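Local coordinates for transcriptional regulator, AraC family (PDB 3GRA), which probably regulates transcription by binding specific DNA sequences, the part present here being its DJ-1/PfpI-like domain without the AraC-type helix-turn-helix region, at residues M25-T30 against E182-I187; D37-T42 against R173-D178; L156-P161 against M165-G170; D49-D54 against L59-L64. All coordinates share one frame; numbering follows the deposited sequence.

Interactions 1, 2 and 3 form a continuous body of packing around helices 18-34 and 161-176, whereas interaction 4 is a separate beta hairpin. Interactions 1 and 2 have centres 10 Å apart and meet where V29 and L28 lie on F41. Interaction 3 touches interaction 1 through M168 and V27, and shares helix 161-176 with interaction 2. The hairpin of interaction 4 is centred 24 Å from both interactions 1 and 2; it touches interaction 2 where T42 CG2 lies 3.7 Å from T62 OG1, on neighbouring strands 39-45 and 62-63 of the main sheet. Interactions 1 and 4 both reach the second subunit. All four lie away from D91, a magnesium-binding residue.

Interaction 1 (M25-T30 against E182-I187); sequences MDVLVT and EGVEEI
T30 and V184 mark the closest backbone approach of two crossing helices, their CA atoms 6.0 Å apart. The axes of 25-30 and 182-187 come within 9.7 Å of each other, and their N-to-C directions differ by 117°. Such a steep crossing confines the contact to a small patch in which V27 and T30 meet V184 and I187. No hydrogen bond spans it. The methyl of T30 is the central piece: CG2, set anti to the backbone N (chi1 -59°, measured to OG1), touches I187 CD1 at 3.6 Å and V184 CG1 at 3.8 Å. The same rotation turns the hydroxyl back on its own helix, where T30 OG1 bonds to D26 O at 2.8 Å from above the carbonyl plane, 52° out of it. D26 O also accepts from T30 N, so the threonine keeps its polar branch within the helix and offers its apolar branch to the neighbour. V184 uses a single branch as well. Its CG1 packs against the T30 methyl and lies 3.9 Å from V27 O and 4.2 Å from V27 CG1. I187 lies at the solvent-exposed border, its side chain running alongside that of T30 but oppositely directed. V27 also touches M165, M168 and V172, so two further helices, 161-176 and 178-188, meet at this valine, while L55 of the second subunit packs on D26 and V29. Because L28 of the same helix rests on strands 6-12 and 39-45, the patch represents helix-on-helix packing in the outer layer of a DJ-1/PfpI-type alpha/beta sandwich.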
loop_
_atom_site.group_PDB
_atom_site.type_symbol
_atom_site.label_atom_id
_atom_site.label_comp_id
_atom_site.label_asym_id
_atom_site.label_seq_id
_atom_site.Cartn_x
_atom_site.Cartn_y
_atom_site.Cartn_z
HETATM N N MSE A 25 -2.653 -6.859 -2.892
HETATM C CA MSE A 25 -3.780 -6.465 -3.740
HETATM C C MSE A 25 -3.373 -6.381 -5.204
HETATM O O MSE A 25 -4.139 -6.742 -6.093
HETATM C CB MSE A 25 -4.346 -5.102 -3.306
HETATM C CG MSE A 25 -5.298 -5.134 -2.116
HETATM SE SE MSE A 25 -6.919 -5.834 -2.482
HETATM C CE MSE A 25 -7.686 -4.497 -3.372
ATOM N N ASP A 26 -2.172 -5.883 -5.448
ATOM C CA ASP A 26 -1.676 -5.767 -6.801
ATOM C C ASP A 26 -1.754 -7.160 -7.450
ATOM O O ASP A 26 -2.316 -7.320 -8.537
ATOM C CB ASP A 26 -0.235 -5.269 -6.778
ATOM C CG ASP A 26 0.054 -4.268 -7.876
ATOM O OD1 ASP A 26 -0.835 -4.048 -8.732
ATOM O OD2 ASP A 26 1.169 -3.703 -7.885
ATOM N N VAL A 27 -1.212 -8.159 -6.759
ATOM C CA VAL A 27 -1.225 -9.531 -7.243
ATOM C C VAL A 27 -2.626 -10.011 -7.616
ATOM O O VAL A 27 -2.820 -10.599 -8.674
ATOM C CB VAL A 27 -0.653 -10.507 -6.182
ATOM C CG1 VAL A 27 -0.752 -11.938 -6.685
ATOM C CG2 VAL A 27 0.793 -10.145 -5.862
ATOM N N LEU A 28 -3.599 -9.764 -6.741
ATOM C CA LEU A 28 -4.967 -10.194 -6.994
ATOM C C LEU A 28 -5.647 -9.380 -8.102
ATOM O O LEU A 28 -6.482 -9.901 -8.837
ATOM C CB LEU A 28 -5.784 -10.119 -5.699
ATOM C CG LEU A 28 -5.189 -10.865 -4.495
ATOM C CD1 LEU A 28 -6.092 -10.669 -3.293
ATOM C CD2 LEU A 28 -5.018 -12.350 -4.808
ATOM N N VAL A 29 -5.301 -8.103 -8.227
ATOM C CA VAL A 29 -5.899 -7.295 -9.277
ATOM C C VAL A 29 -5.250 -7.690 -10.611
ATOM O O VAL A 29 -5.945 -7.982 -11.587
ATOM C CB VAL A 29 -5.699 -5.783 -9.013
ATOM C CG1 VAL A 29 -6.192 -4.971 -10.199
ATOM C CG2 VAL A 29 -6.464 -5.368 -7.756
ATOM N N THR A 30 -3.920 -7.721 -10.632
ATOM C CA THR A 30 -3.186 -8.088 -11.835
ATOM C C THR A 30 -3.642 -9.462 -12.331
ATOM O O THR A 30 -3.718 -9.703 -13.535
ATOM C CB THR A 30 -1.671 -8.116 -11.565
ATOM O OG1 THR A 30 -1.253 -6.825 -11.111
ATOM C CG2 THR A 30 -0.893 -8.475 -12.831
ATOM N N GLU A 182 2.907 -16.946 -12.976
ATOM C CA GLU A 182 4.117 -16.578 -13.692
ATOM C C GLU A 182 3.836 -15.334 -14.528
ATOM O O GLU A 182 4.685 -14.454 -14.651
ATOM C CB GLU A 182 4.570 -17.726 -14.601
ATOM C CG GLU A 182 5.929 -17.502 -15.247
ATOM C CD GLU A 182 6.219 -18.467 -16.396
ATOM O OE1 GLU A 182 7.371 -18.475 -16.883
ATOM O OE2 GLU A 182 5.297 -19.204 -16.817
ATOM N N GLY A 183 2.637 -15.265 -15.098
ATOM C CA GLY A 183 2.271 -14.119 -15.916
ATOM C C GLY A 183 2.085 -12.863 -15.086
ATOM O O GLY A 183 2.439 -11.763 -15.514
ATOM N N VAL A 184 1.515 -13.036 -13.895
ATOM C CA VAL A 184 1.275 -11.933 -12.968
ATOM C C VAL A 184 2.609 -11.335 -12.554
ATOM O O VAL A 184 2.789 -10.113 -12.545
ATOM C CB VAL A 184 0.555 -12.422 -11.691
ATOM C CG1 VAL A 184 0.481 -11.304 -10.674
ATOM C CG2 VAL A 184 -0.842 -12.931 -12.039
ATOM N N GLU A 185 3.541 -12.219 -12.211
ATOM C CA GLU A 185 4.876 -11.829 -11.783
ATOM C C GLU A 185 5.617 -11.010 -12.842
ATOM O O GLU A 185 6.317 -10.051 -12.513
ATOM C CB GLU A 185 5.674 -13.085 -11.423
ATOM C CG GLU A 185 7.114 -12.837 -11.013
ATOM C CD GLU A 185 7.779 -14.094 -10.474
ATOM O OE1 GLU A 185 9.004 -14.069 -10.224
ATOM O OE2 GLU A 185 7.070 -15.108 -10.297
ATOM N N GLU A 186 5.456 -11.378 -14.110
ATOM C CA GLU A 186 6.120 -10.663 -15.198
ATOM C C GLU A 186 5.731 -9.185 -15.210
ATOM O O GLU A 186 6.575 -8.304 -15.378
ATOM C CB GLU A 186 5.761 -11.297 -16.548
ATOM C CG GLU A 186 6.210 -12.745 -16.702
ATOM C CD GLU A 186 7.699 -12.926 -16.462
ATOM O OE1 GLU A 186 8.503 -12.309 -17.194
ATOM O OE2 GLU A 186 8.066 -13.686 -15.538
ATOM N N ILE A 187 4.443 -8.926 -15.031
ATOM C CA ILE A 187 3.930 -7.563 -15.019
ATOM C C ILE A 187 4.470 -6.790 -13.813
ATOM O O ILE A 187 5.188 -5.800 -13.970
ATOM C CB ILE A 187 2.390 -7.571 -14.978
ATOM C CG1 ILE A 187 1.851 -8.422 -16.134
ATOM C CG2 ILE A 187 1.863 -6.149 -15.049
ATOM C CD1 ILE A 187 0.340 -8.557 -16.165
#

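Interaction 2 (D37-T42 against R173-D178); sequences DSFQFT and RRLYGD
A T-shaped aromatic pair, F39 with Y176, joins the start of strand 39-45 to the C-terminal end of helix 161-176 within the alpha/beta sandwich. The ring planes stand at 84° with centroids 5.7 Å apart, the edge of Y176 being directed at the face of F39. At the nearest point F39 CZ lies in the plane of the tyrosine ring, 3.9 Å from Y176 CE1. L175 joins the same cluster: its CD1 is 3.6 Å from F39 CE1, while its CB lies over the rim of one face of the Y176 ring. The tyrosine thus has its neighbour in sequence against one face and F39 at its edge. Its CG is turned anti to the carbonyl carbon (chi1 -54°), which carries the ring out from the last helical turn toward S38. There Y176 CE1 meets S38 CB at 3.8 Å, and S38 OG stands over a face of the ring while bonding to R35 O. Directly after the tyrosine, G177 leaves the helix with a positive phi of 96°, and its N makes a weak bond to R173 O. Around the cluster, N32 OD1 of helix 18-34 accepts from both S38 N and F39 N, fixing the entry to the strand. F39 also packs on A31 of that helix, and Y6 of the adjacent strand 6-12 touches both F39 and L175.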
loop_
_atom_site.group_PDB
_atom_site.type_symbol
_atom_site.label_atom_id
_atom_site.label_comp_id
_atom_site.label_asym_id
_atom_site.label_seq_id
_atom_site.Cartn_x
_atom_site.Cartn_y
_atom_site.Cartn_z
ATOM N N ASP A 37 -12.476 -11.950 -13.349
ATOM C CA ASP A 37 -13.118 -12.378 -12.109
ATOM C C ASP A 37 -12.502 -13.592 -11.418
ATOM O O ASP A 37 -13.203 -14.521 -11.014
ATOM C CB ASP A 37 -14.621 -12.610 -12.328
ATOM C CG ASP A 37 -14.904 -13.656 -13.378
ATOM O OD1 ASP A 37 -14.384 -14.786 -13.249
ATOM O OD2 ASP A 37 -15.651 -13.344 -14.331
ATOM N N SER A 38 -11.183 -13.579 -11.278
ATOM C CA SER A 38 -10.510 -14.671 -10.592
ATOM C C SER A 38 -10.654 -14.411 -9.093
ATOM O O SER A 38 -10.794 -15.338 -8.304
ATOM C CB SER A 38 -9.030 -14.710 -10.972
ATOM O OG SER A 38 -8.869 -14.896 -12.365
ATOM N N PHE A 39 -10.652 -13.133 -8.722
ATOM C CA PHE A 39 -10.761 -12.727 -7.316
ATOM C C PHE A 39 -11.698 -11.538 -7.069
ATOM O O PHE A 39 -11.789 -10.623 -7.885
ATOM C CB PHE A 39 -9.385 -12.315 -6.776
ATOM C CG PHE A 39 -8.350 -13.397 -6.818
ATOM C CD1 PHE A 39 -8.357 -14.420 -5.886
ATOM C CD2 PHE A 39 -7.343 -13.373 -7.774
ATOM C CE1 PHE A 39 -7.379 -15.398 -5.899
ATOM C CE2 PHE A 39 -6.360 -14.350 -7.795
ATOM C CZ PHE A 39 -6.376 -15.364 -6.855
ATOM N N GLN A 40 -12.355 -11.561 -5.913
ATOM C CA GLN A 40 -13.222 -10.477 -5.453
ATOM C C GLN A 40 -12.682 -10.159 -4.053
ATOM O O GLN A 40 -12.554 -11.054 -3.213
ATOM C CB GLN A 40 -14.683 -10.920 -5.333
ATOM C CG GLN A 40 -15.272 -11.506 -6.592
ATOM C CD GLN A 40 -16.742 -11.843 -6.431
ATOM O OE1 GLN A 40 -17.605 -10.968 -6.525
ATOM N NE2 GLN A 40 -17.036 -13.117 -6.176
ATOM N N PHE A 41 -12.374 -8.894 -3.797
ATOM C CA PHE A 41 -11.814 -8.503 -2.506
ATOM C C PHE A 41 -12.371 -7.179 -1.969
ATOM O O PHE A 41 -12.871 -6.352 -2.732
ATOM C CB PHE A 41 -10.290 -8.438 -2.644
ATOM C CG PHE A 41 -9.836 -8.086 -4.029
ATOM C CD1 PHE A 41 -9.784 -6.767 -4.445
ATOM C CD2 PHE A 41 -9.545 -9.091 -4.951
ATOM C CE1 PHE A 41 -9.447 -6.440 -5.768
ATOM C CE2 PHE A 41 -9.210 -8.780 -6.273
ATOM C CZ PHE A 41 -9.164 -7.453 -6.680
ATOM N N THR A 42 -12.274 -6.993 -0.652
ATOM C CA THR A 42 -12.778 -5.789 -0.002
ATOM C C THR A 42 -11.990 -5.391 1.248
ATOM O O THR A 42 -11.703 -6.220 2.110
ATOM C CB THR A 42 -14.233 -5.967 0.460
ATOM O OG1 THR A 42 -14.990 -6.611 -0.567
ATOM C CG2 THR A 42 -14.859 -4.616 0.755
ATOM N N ARG A 173 -1.072 -19.331 -7.711
ATOM C CA ARG A 173 -0.498 -20.566 -8.235
ATOM C C ARG A 173 -1.366 -21.779 -7.862
ATOM O O ARG A 173 -1.642 -22.643 -8.694
ATOM C CB ARG A 173 0.912 -20.706 -7.653
ATOM C CG ARG A 173 1.807 -21.758 -8.255
ATOM C CD ARG A 173 3.230 -21.576 -7.716
ATOM N NE ARG A 173 3.836 -20.320 -8.161
ATOM C CZ ARG A 173 4.493 -19.470 -7.368
ATOM N NH1 ARG A 173 4.631 -19.728 -6.072
ATOM N NH2 ARG A 173 5.033 -18.369 -7.874
ATOM N N ARG A 174 -1.802 -21.822 -6.607
ATOM C CA ARG A 174 -2.619 -22.912 -6.078
ATOM C C ARG A 174 -4.054 -22.961 -6.611
ATOM O O ARG A 174 -4.719 -23.999 -6.531
ATOM C CB ARG A 174 -2.653 -22.809 -4.550
ATOM C CG ARG A 174 -3.717 -23.642 -3.851
ATOM C CD ARG A 174 -3.340 -25.109 -3.762
ATOM N NE ARG A 174 -4.397 -25.904 -3.138
ATOM C CZ ARG A 174 -4.738 -25.841 -1.855
ATOM N NH1 ARG A 174 -4.109 -25.017 -1.028
ATOM N NH2 ARG A 174 -5.711 -26.614 -1.390
ATOM N N LEU A 175 -4.529 -21.850 -7.160
ATOM C CA LEU A 175 -5.889 -21.786 -7.668
ATOM C C LEU A 175 -6.012 -21.820 -9.190
ATOM O O LEU A 175 -6.857 -22.528 -9.729
ATOM C CB LEU A 175 -6.576 -20.518 -7.146
ATOM C CG LEU A 175 -6.687 -20.345 -5.630
ATOM C CD1 LEU A 175 -7.171 -18.941 -5.302
ATOM C CD2 LEU A 175 -7.625 -21.390 -5.070
ATOM N N TYR A 176 -5.175 -21.063 -9.887
ATOM C CA TYR A 176 -5.280 -21.018 -11.336
ATOM C C TYR A 176 -4.055 -21.495 -12.122
ATOM O O TYR A 176 -3.996 -21.357 -13.347
ATOM C CB TYR A 176 -5.711 -19.605 -11.743
ATOM C CG TYR A 176 -6.981 -19.188 -11.014
ATOM C CD1 TYR A 176 -6.950 -18.265 -9.966
ATOM C CD2 TYR A 176 -8.205 -19.792 -11.315
ATOM C CE1 TYR A 176 -8.100 -17.962 -9.232
ATOM C CE2 TYR A 176 -9.357 -19.500 -10.591
ATOM C CZ TYR A 176 -9.300 -18.587 -9.549
ATOM O OH TYR A 176 -10.435 -18.334 -8.809
ATOM N N GLY A 177 -3.084 -22.066 -11.411
ATOM C CA GLY A 177 -1.899 -22.596 -12.062
ATOM C C GLY A 177 -0.669 -21.715 -12.135
ATOM O O GLY A 177 -0.751 -20.496 -12.004
ATOM N N ASP A 178 0.477 -22.351 -12.357
ATOM C CA ASP A 178 1.752 -21.658 -12.459
ATOM C C ASP A 178 1.682 -20.656 -13.606
ATOM O O ASP A 178 2.317 -19.600 -13.572
ATOM C CB ASP A 178 2.879 -22.665 -12.722
ATOM C CG ASP A 178 2.864 -23.837 -11.746
ATOM O OD1 ASP A 178 3.050 -23.610 -10.531
ATOM O OD2 ASP A 178 2.664 -24.989 -12.199
#

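Interaction 3 (L156-P161 against M165-G170); sequences LSAASP and MELMLG
M165 N donates to P161 O across 3.0 Å, with an N-H...O angle of 147°, in the first turn of helix 161-176. This bond belongs to a beta-alpha unit of the DJ-1/PfpI-like sandwich: strand 155-158 ends, the chain reverses, and the helix runs back over the strand. The short axes of 156-158 and 165-170 are 8.1 Å apart, and their directions, at 159°, are close to antiparallel. S160 occupies the N-cap of the helix, its OG accepting from G163 N. Beyond the turn the contact is carried by L167, whose CG stands anti to the backbone N (chi1 -174°), which carries both methyls to the strand. One branch, CD1, packs on L156 CB at 3.7 Å and also reaches the backbone, 3.5 Å from S157 N. The other, CD2, lies 4.0 Å from A158 CB. L167 therefore straddles the backbone of S157, while L156 and A158 point toward the helix before and after it. S157 itself faces the other way, and its OG is bonded to S126 N. L151 of strand 149-152 touches both L156 and L167, and L107 of strand 103-107 touches A158 and L167, so the leucine rests across three strands of the central sheet. M168, a selenomethionine, starts away from the strand and packs on A24 of helix 18-34; its chain then bends back, bringing the terminal CE to 4.4 Å from L156 CD2.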
loop_
_atom_site.group_PDB
_atom_site.type_symbol
_atom_site.label_atom_id
_atom_site.label_comp_id
_atom_site.label_asym_id
_atom_site.label_seq_id
_atom_site.Cartn_x
_atom_site.Cartn_y
_atom_site.Cartn_z
ATOM N N LEU A 156 -2.496 -18.864 5.548
ATOM C CA LEU A 156 -1.534 -18.099 4.781
ATOM C C LEU A 156 -1.008 -16.883 5.574
ATOM O O LEU A 156 -1.779 -16.077 6.109
ATOM C CB LEU A 156 -2.188 -17.636 3.474
ATOM C CG LEU A 156 -2.530 -18.703 2.424
ATOM C CD1 LEU A 156 -3.627 -19.644 2.941
ATOM C CD2 LEU A 156 -2.994 -18.010 1.151
ATOM N N SER A 157 0.307 -16.741 5.643
ATOM C CA SER A 157 0.852 -15.628 6.402
ATOM C C SER A 157 2.146 -15.104 5.843
ATOM O O SER A 157 2.905 -15.843 5.214
ATOM C CB SER A 157 1.049 -16.034 7.867
ATOM O OG SER A 157 2.019 -17.057 7.980
ATOM N N ALA A 158 2.393 -13.818 6.081
ATOM C CA ALA A 158 3.610 -13.171 5.596
ATOM C C ALA A 158 4.166 -12.212 6.655
ATOM O O ALA A 158 3.417 -11.562 7.391
ATOM C CB ALA A 158 3.328 -12.433 4.281
ATOM N N ALA A 159 5.492 -12.126 6.706
ATOM C CA ALA A 159 6.181 -11.293 7.674
ATOM C C ALA A 159 6.710 -9.989 7.092
ATOM O O ALA A 159 7.183 -9.128 7.831
ATOM C CB ALA A 159 7.314 -12.071 8.274
ATOM N N SER A 160 6.623 -9.835 5.776
ATOM C CA SER A 160 7.154 -8.644 5.128
ATOM C C SER A 160 6.394 -8.327 3.847
ATOM O O SER A 160 5.607 -9.137 3.370
ATOM C CB SER A 160 8.621 -8.886 4.775
ATOM O OG SER A 160 8.712 -9.794 3.676
ATOM N N PRO A 161 6.633 -7.139 3.269
ATOM C CA PRO A 161 5.937 -6.781 2.028
ATOM C C PRO A 161 6.238 -7.813 0.937
ATOM O O PRO A 161 5.338 -8.284 0.251
ATOM C CB PRO A 161 6.512 -5.399 1.694
ATOM C CG PRO A 161 6.827 -4.832 3.062
ATOM C CD PRO A 161 7.447 -6.011 3.768
HETATM N N MSE A 165 3.854 -10.442 -1.178
HETATM C CA MSE A 165 3.739 -10.577 -2.634
HETATM C C MSE A 165 3.851 -12.071 -2.981
HETATM O O MSE A 165 3.061 -12.583 -3.762
HETATM C CB MSE A 165 4.837 -9.787 -3.365
HETATM C CG MSE A 165 4.770 -9.880 -4.916
HETATM SE SE MSE A 165 6.169 -9.052 -5.774
HETATM C CE MSE A 165 7.407 -10.330 -5.623
ATOM N N GLU A 166 4.817 -12.762 -2.379
ATOM C CA GLU A 166 4.993 -14.187 -2.642
ATOM C C GLU A 166 3.780 -14.972 -2.138
ATOM O O GLU A 166 3.344 -15.930 -2.772
ATOM C CB GLU A 166 6.249 -14.733 -1.956
ATOM C CG GLU A 166 7.589 -14.238 -2.512
ATOM C CD GLU A 166 7.827 -14.627 -3.965
ATOM O OE1 GLU A 166 7.286 -15.666 -4.416
ATOM O OE2 GLU A 166 8.570 -13.899 -4.655
ATOM N N LEU A 167 3.234 -14.553 -0.998
ATOM C CA LEU A 167 2.089 -15.233 -0.418
ATOM C C LEU A 167 0.900 -15.246 -1.376
ATOM O O LEU A 167 0.300 -16.293 -1.593
ATOM C CB LEU A 167 1.693 -14.582 0.912
ATOM C CG LEU A 167 0.593 -15.287 1.719
ATOM C CD1 LEU A 167 1.108 -16.616 2.264
ATOM C CD2 LEU A 167 0.151 -14.388 2.869
HETATM N N MSE A 168 0.564 -14.093 -1.949
HETATM C CA MSE A 168 -0.558 -14.033 -2.876
HETATM C C MSE A 168 -0.225 -14.716 -4.206
HETATM O O MSE A 168 -1.120 -15.166 -4.912
HETATM C CB MSE A 168 -1.007 -12.585 -3.097
HETATM C CG MSE A 168 -1.673 -11.935 -1.865
HETATM SE SE MSE A 168 -3.210 -12.716 -1.300
HETATM C CE MSE A 168 -2.604 -13.808 -0.090
ATOM N N LEU A 169 1.056 -14.799 -4.549
ATOM C CA LEU A 169 1.461 -15.487 -5.771
ATOM C C LEU A 169 1.266 -16.965 -5.485
ATOM O O LEU A 169 0.873 -17.740 -6.362
ATOM C CB LEU A 169 2.935 -15.202 -6.110
ATOM C CG LEU A 169 3.134 -13.891 -6.884
ATOM C CD1 LEU A 169 4.599 -13.474 -6.891
ATOM C CD2 LEU A 169 2.598 -14.087 -8.307
ATOM N N GLY A 170 1.528 -17.346 -4.239
ATOM C CA GLY A 170 1.353 -18.729 -3.845
ATOM C C GLY A 170 -0.119 -19.082 -3.958
ATOM O O GLY A 170 -0.487 -20.184 -4.373
#

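Interaction 4 (D49-D54 against L59-L64); sequences DRVLSD and LVATEL
V60 holds CG1 anti to its backbone N (chi1 179°), which places this methyl 3.6 Å from D49 O, while D49, with psi near 14°, departs from the extended path of the strand that follows. The carbonyl of D49 is met from above its plane: A61 N bonds to D49 O at 3.0 Å, 62° out of that plane. Further along, the antiparallel hairpin is regular. V51 and L59 form a hydrogen-bonded pair, with V51 N to L59 O at 3.1 Å and L59 N to V51 O at 2.9 Å; the first of these lies in the plane of its carbonyl. R50 and V60 make the adjoining non-hydrogen-bonded pair, and here R50 CA approaches L59 O at 3.4 Å in a CA-H...O contact. A similar one joins D49 CA to A61 O at 3.2 Å. Side-chain contact is sparse: V51 CG2 meets A61 CB at 4.3 Å, on the side where L12 and F16 cover V51 and L59. The opposite face bears R50 and V60. R50 forms a salt bridge to E58 and packs on V60 of the second subunit, whose R50 packs on V60 here; the V60 backbone also hydrogen-bonds to that subunit. The hairpin is thus held mainly by backbone bonds, one side chain face being apolar and turned to its own domain, the other taking part in the dimer contact.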
loop_
_atom_site.group_PDB
_atom_site.type_symbol
_atom_site.label_atom_id
_atom_site.label_comp_id
_atom_site.label_asym_id
_atom_site.label_seq_id
_atom_site.Cartn_x
_atom_site.Cartn_y
_atom_site.Cartn_z
ATOM N N ASP A 49 -15.192 3.560 8.739
ATOM C CA ASP A 49 -15.160 3.433 7.293
ATOM C C ASP A 49 -13.825 3.965 6.798
ATOM O O ASP A 49 -13.641 4.210 5.603
ATOM C CB ASP A 49 -16.314 4.232 6.677
ATOM C CG ASP A 49 -16.092 5.736 6.748
ATOM O OD1 ASP A 49 -15.401 6.209 7.676
ATOM O OD2 ASP A 49 -16.617 6.450 5.870
ATOM N N ARG A 50 -12.901 4.152 7.735
ATOM C CA ARG A 50 -11.569 4.661 7.424
ATOM C C ARG A 50 -10.522 4.045 8.343
ATOM O O ARG A 50 -10.738 3.907 9.541
ATOM C CB ARG A 50 -11.519 6.188 7.562
ATOM C CG ARG A 50 -12.395 6.956 6.584
ATOM C CD ARG A 50 -12.038 8.435 6.593
ATOM N NE ARG A 50 -12.154 9.016 7.929
ATOM C CZ ARG A 50 -11.747 10.241 8.256
ATOM N NH1 ARG A 50 -11.188 11.030 7.343
ATOM N NH2 ARG A 50 -11.905 10.681 9.497
ATOM N N VAL A 51 -9.383 3.673 7.773
ATOM C CA VAL A 51 -8.310 3.083 8.554
ATOM C C VAL A 51 -6.999 3.784 8.231
ATOM O O VAL A 51 -6.685 4.038 7.072
ATOM C CB VAL A 51 -8.155 1.586 8.243
ATOM C CG1 VAL A 51 -7.127 0.972 9.175
ATOM C CG2 VAL A 51 -9.499 0.883 8.388
ATOM N N LEU A 52 -6.244 4.107 9.268
ATOM C CA LEU A 52 -4.970 4.775 9.101
ATOM C C LEU A 52 -3.875 3.743 8.876
ATOM O O LEU A 52 -3.807 2.736 9.585
ATOM C CB LEU A 52 -4.644 5.591 10.350
ATOM C CG LEU A 52 -3.301 6.322 10.281
ATOM C CD1 LEU A 52 -3.378 7.450 9.250
ATOM C CD2 LEU A 52 -2.956 6.867 11.665
ATOM N N SER A 53 -3.020 4.002 7.894
ATOM C CA SER A 53 -1.910 3.107 7.578
ATOM C C SER A 53 -0.618 3.665 8.185
ATOM O O SER A 53 -0.599 4.785 8.711
ATOM C CB SER A 53 -1.727 3.001 6.073
ATOM O OG SER A 53 -1.234 4.224 5.577
ATOM N N ASP A 54 0.452 2.884 8.071
ATOM C CA ASP A 54 1.746 3.239 8.617
ATOM C C ASP A 54 2.396 4.379 7.856
ATOM O O ASP A 54 3.468 4.850 8.218
ATOM C CB ASP A 54 2.659 2.006 8.630
ATOM C CG ASP A 54 2.994 1.492 7.227
ATOM O OD1 ASP A 54 2.163 1.630 6.302
ATOM O OD2 ASP A 54 4.086 0.919 7.063
ATOM N N LEU A 59 -7.339 4.819 4.309
ATOM C CA LEU A 59 -8.003 4.147 3.190
ATOM C C LEU A 59 -9.468 3.970 3.533
ATOM O O LEU A 59 -9.813 3.711 4.690
ATOM C CB LEU A 59 -7.426 2.751 2.953
ATOM C CG LEU A 59 -6.137 2.584 2.179
ATOM C CD1 LEU A 59 -5.004 3.155 2.983
ATOM C CD2 LEU A 59 -5.913 1.116 1.894
ATOM N N VAL A 60 -10.337 4.097 2.539
ATOM C CA VAL A 60 -11.746 3.891 2.798
ATOM C C VAL A 60 -11.950 2.377 2.860
ATOM O O VAL A 60 -11.369 1.626 2.071
ATOM C CB VAL A 60 -12.634 4.500 1.683
ATOM C CG1 VAL A 60 -14.117 4.237 1.994
ATOM C CG2 VAL A 60 -12.370 6.018 1.578
ATOM N N ALA A 61 -12.751 1.930 3.820
ATOM C CA ALA A 61 -13.014 0.514 3.988
ATOM C C ALA A 61 -14.438 0.289 4.444
ATOM O O ALA A 61 -15.079 1.191 4.970
ATOM C CB ALA A 61 -12.041 -0.075 5.004
ATOM N N THR A 62 -14.934 -0.920 4.218
ATOM C CA THR A 62 -16.280 -1.270 4.639
ATOM C C THR A 62 -16.206 -1.697 6.103
ATOM O O THR A 62 -15.245 -2.349 6.521
ATOM C CB THR A 62 -16.839 -2.457 3.830
ATOM O OG1 THR A 62 -16.916 -2.111 2.446
ATOM C CG2 THR A 62 -18.228 -2.838 4.335
ATOM N N GLU A 63 -17.206 -1.314 6.886
ATOM C CA GLU A 63 -17.234 -1.708 8.277
ATOM C C GLU A 63 -17.563 -3.192 8.266
ATOM O O GLU A 63 -18.538 -3.625 7.651
ATOM C CB GLU A 63 -18.295 -0.913 9.047
ATOM C CG GLU A 63 -18.448 -1.336 10.503
ATOM C CD GLU A 63 -18.646 -0.156 11.448
ATOM O OE1 GLU A 63 -19.350 0.804 11.071
ATOM O OE2 GLU A 63 -18.101 -0.188 12.575
ATOM N N LEU A 64 -16.735 -3.976 8.939
ATOM C CA LEU A 64 -16.927 -5.415 8.973
ATOM C C LEU A 64 -18.281 -5.814 9.544
ATOM O O LEU A 64 -18.753 -5.257 10.535
ATOM C CB LEU A 64 -15.795 -6.067 9.771
ATOM C CG LEU A 64 -15.644 -7.584 9.639
ATOM C CD1 LEU A 64 -14.178 -7.967 9.800
ATOM C CD2 LEU A 64 -16.515 -8.289 10.669
#